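Local coordinates for esterase (uncultured bacterium pCosCE1, PDB 7ATL), which hydrolyses carboxylic esters and also shows promiscuous acyltransferase activity, as a family VIII carboxylesterase with a beta-lactamase-like fold, at residues 69-74 with 265-270. Sequence-based numbering, arbitrary orientation.
Sequences PYITLA and AGMVGD
Tyr70, on helix 67-80, meets the 265-270 segment directly at CB and through a water at its OH. At the near end its CB lies 4.0 Å from SD of Met267. The same sulfur sits 5.3 Å from the centroid of the Tyr70 ring and 50° off the ring normal, an oblique Met-aromatic contact. At the far end the phenol OH is 2.7 Å from a water, and that water donates to the carbonyl O of Asp270 at 3.1 Å, so one water links the phenol to the backbone at Asp270. Asp270 itself is the N-cap of helix 271-283, its OD1 taking the N-H of Asp273 while OD2 pairs with Arg205. Helix 67-80 is the one that, in the serine beta-lactamase fold, starts at the SxxK motif; here Ser65 and Lys68 fit that pattern, consistent with Ser65 being the nucleophile as in relatives. Strand 268-269 pairs antiparallel with 61-62 just ahead of this helix, and Met267 continues that link through a backbone hydrogen bond with Leu63. One residue further on, Ile71 brings the end of its longer branch to the same sulfur, CD1 to SD 4.1 Å, the two side chains passing at a slant. Met267 gets there with CG anti to its carbonyl carbon (chi1 -55°) and a bend at chi3 (70°), which brings SD up against both Tyr70 CB and Ile71 CD1. Phe194 of helix 190-199 packs against both Tyr70 and Met267, its ring nearly perpendicular to that of the tyrosine, and Ile71 rests on Ile175 and Leu182 of helix 174-186.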
ATOM      1  N   PRO A  69       1.668   4.564   0.338  1.00 25.42           N
ATOM      2  CA  PRO A  69       2.558   5.510  -0.334  1.00 26.37           C
ATOM      3  C   PRO A  69       1.831   6.810  -0.712  1.00 26.43           C
ATOM      4  O   PRO A  69       2.451   7.852  -0.617  1.00 26.82           O
ATOM      5  CB  PRO A  69       3.114   4.752  -1.537  1.00 24.06           C
ATOM      6  CG  PRO A  69       2.187   3.592  -1.700  1.00 25.14           C
ATOM      7  CD  PRO A  69       1.641   3.265  -0.332  1.00 24.23           C
ATOM      8  N   TYR A  70       0.543   6.710  -1.054  1.00 25.93           N
ATOM      9  CA  TYR A  70      -0.360   7.868  -1.269  1.00 24.93           C
ATOM     10  C   TYR A  70      -0.343   8.796  -0.046  1.00 25.52           C
ATOM     11  O   TYR A  70      -0.130  10.011  -0.223  1.00 24.77           O
ATOM     12  CB  TYR A  70      -1.769   7.392  -1.627  1.00 23.40           C
ATOM     13  CG  TYR A  70      -1.981   7.189  -3.108  1.00 23.75           C
ATOM     14  CD1 TYR A  70      -1.748   8.210  -4.011  1.00 23.07           C
ATOM     15  CD2 TYR A  70      -2.390   5.970  -3.617  1.00 23.46           C
ATOM     16  CE1 TYR A  70      -1.943   8.040  -5.368  1.00 22.54           C
ATOM     17  CE2 TYR A  70      -2.585   5.772  -4.970  1.00 22.22           C
ATOM     18  CZ  TYR A  70      -2.370   6.818  -5.844  1.00 22.76           C
ATOM     19  OH  TYR A  70      -2.556   6.634  -7.173  1.00 23.07           O
ATOM     20  N   ILE A  71      -0.582   8.269   1.159  1.00 26.69           N
ATOM     21  CA  ILE A  71      -0.767   9.120   2.370  1.00 26.39           C
ATOM     22  C   ILE A  71       0.616   9.487   2.920  1.00 27.54           C
ATOM     23  O   ILE A  71       0.754  10.625   3.458  1.00 28.27           O
ATOM     24  CB  ILE A  71      -1.683   8.460   3.410  1.00 26.78           C
ATOM     25  CG1 ILE A  71      -3.032   8.077   2.805  1.00 26.58           C
ATOM     26  CG2 ILE A  71      -1.860   9.366   4.619  1.00 27.57           C
ATOM     27  CD1 ILE A  71      -3.829   9.243   2.297  1.00 26.69           C
ATOM     28  N   THR A  72       1.605   8.607   2.752  1.00 25.60           N
ATOM     29  CA  THR A  72       3.026   8.945   3.020  1.00 25.91           C
ATOM     30  C   THR A  72       3.411  10.161   2.159  1.00 26.39           C
ATOM     31  O   THR A  72       4.008  11.108   2.710  1.00 26.46           O
ATOM     32  CB  THR A  72       3.938   7.740   2.784  1.00 24.84           C
ATOM     33  OG1 THR A  72       3.531   6.722   3.699  1.00 21.70           O
ATOM     34  CG2 THR A  72       5.403   8.082   2.959  1.00 23.96           C
ATOM     35  N   LEU A  73       3.044  10.173   0.873  1.00 26.92           N
ATOM     36  CA  LEU A  73       3.307  11.335  -0.023  1.00 26.12           C
ATOM     37  C   LEU A  73       2.651  12.597   0.545  1.00 25.87           C
ATOM     38  O   LEU A  73       3.304  13.635   0.512  1.00 26.74           O
ATOM     39  CB  LEU A  73       2.814  11.123  -1.460  1.00 25.68           C
ATOM     40  CG  LEU A  73       3.028  12.352  -2.353  1.00 25.47           C
ATOM     41  CD1 LEU A  73       4.474  12.807  -2.272  1.00 26.82           C
ATOM     42  CD2 LEU A  73       2.658  12.090  -3.789  1.00 26.10           C
ATOM     43  N   ALA A  74       1.401  12.534   1.000  1.00 25.72           N
ATOM     44  CA  ALA A  74       0.696  13.716   1.544  1.00 25.49           C
ATOM     45  C   ALA A  74       1.519  14.300   2.703  1.00 25.18           C
ATOM     46  O   ALA A  74       1.752  15.521   2.708  1.00 26.36           O
ATOM     47  CB  ALA A  74      -0.701  13.336   1.957  1.00 25.70           C
ATOM     48  N   ALA A 265      -5.250   1.364   4.276  1.00 23.06           N
ATOM     49  CA  ALA A 265      -5.873   0.247   3.519  1.00 24.88           C
ATOM     50  C   ALA A 265      -7.222   0.580   2.863  1.00 25.69           C
ATOM     51  O   ALA A 265      -7.778  -0.306   2.189  1.00 27.85           O
ATOM     52  CB  ALA A 265      -5.974  -0.961   4.430  1.00 24.26           C
ATOM     53  N   GLY A 266      -7.729   1.799   2.972  1.00 27.57           N
ATOM     54  CA  GLY A 266      -9.131   2.072   2.606  1.00 30.36           C
ATOM     55  C   GLY A 266      -9.350   2.684   1.225  1.00 29.15           C
ATOM     56  O   GLY A 266     -10.544   3.018   0.910  1.00 27.41           O
ATOM     57  N   MET A 267      -8.299   2.895   0.435  1.00 26.68           N
ATOM     58  CA  MET A 267      -8.455   3.701  -0.808  1.00 29.66           C
ATOM     59  C   MET A 267      -8.796   2.799  -2.018  1.00 29.57           C
ATOM     60  O   MET A 267      -8.623   1.560  -1.955  1.00 28.88           O
ATOM     61  CB  MET A 267      -7.208   4.546  -1.100  1.00 28.44           C
ATOM     62  CG  MET A 267      -6.814   5.442   0.047  1.00 27.59           C
ATOM     63  SD  MET A 267      -5.459   6.572  -0.344  1.00 28.73           S
ATOM     64  CE  MET A 267      -6.285   7.666  -1.489  1.00 28.30           C
ATOM     65  N   VAL A 268      -9.286   3.447  -3.076  1.00 30.00           N
ATOM     66  CA  VAL A 268      -9.596   2.891  -4.424  1.00 28.32           C
ATOM     67  C   VAL A 268      -8.897   3.773  -5.464  1.00 28.03           C
ATOM     68  O   VAL A 268      -8.727   4.984  -5.192  1.00 28.22           O
ATOM     69  CB  VAL A 268     -11.113   2.859  -4.673  1.00 27.97           C
ATOM     70  CG1 VAL A 268     -11.788   1.844  -3.761  1.00 29.37           C
ATOM     71  CG2 VAL A 268     -11.757   4.232  -4.537  1.00 26.78           C
ATOM     72  N   GLY A 269      -8.513   3.197  -6.605  1.00 26.94           N
ATOM     73  CA  GLY A 269      -7.820   3.931  -7.676  1.00 26.88           C
ATOM     74  C   GLY A 269      -7.383   3.041  -8.827  1.00 27.56           C
ATOM     75  O   GLY A 269      -7.349   1.797  -8.662  1.00 23.96           O
ATOM     76  N   ASP A 270      -7.041   3.674  -9.957  1.00 29.27           N
ATOM     77  CA  ASP A 270      -6.615   2.973 -11.193  1.00 28.63           C
ATOM     78  C   ASP A 270      -5.094   2.918 -11.229  1.00 26.80           C
ATOM     79  O   ASP A 270      -4.454   3.618 -10.456  1.00 28.56           O
ATOM     80  CB  ASP A 270      -7.258   3.586 -12.440  1.00 29.50           C
ATOM     81  CG  ASP A 270      -6.825   4.996 -12.747  1.00 31.42           C
ATOM     82  OD1 ASP A 270      -5.846   5.435 -12.120  1.00 32.45           O
ATOM     83  OD2 ASP A 270      -7.476   5.639 -13.622  1.00 34.80           O
TER
HETATM   84  O   HOH W   1      -4.559   4.932  -7.683  1.00 24.71           O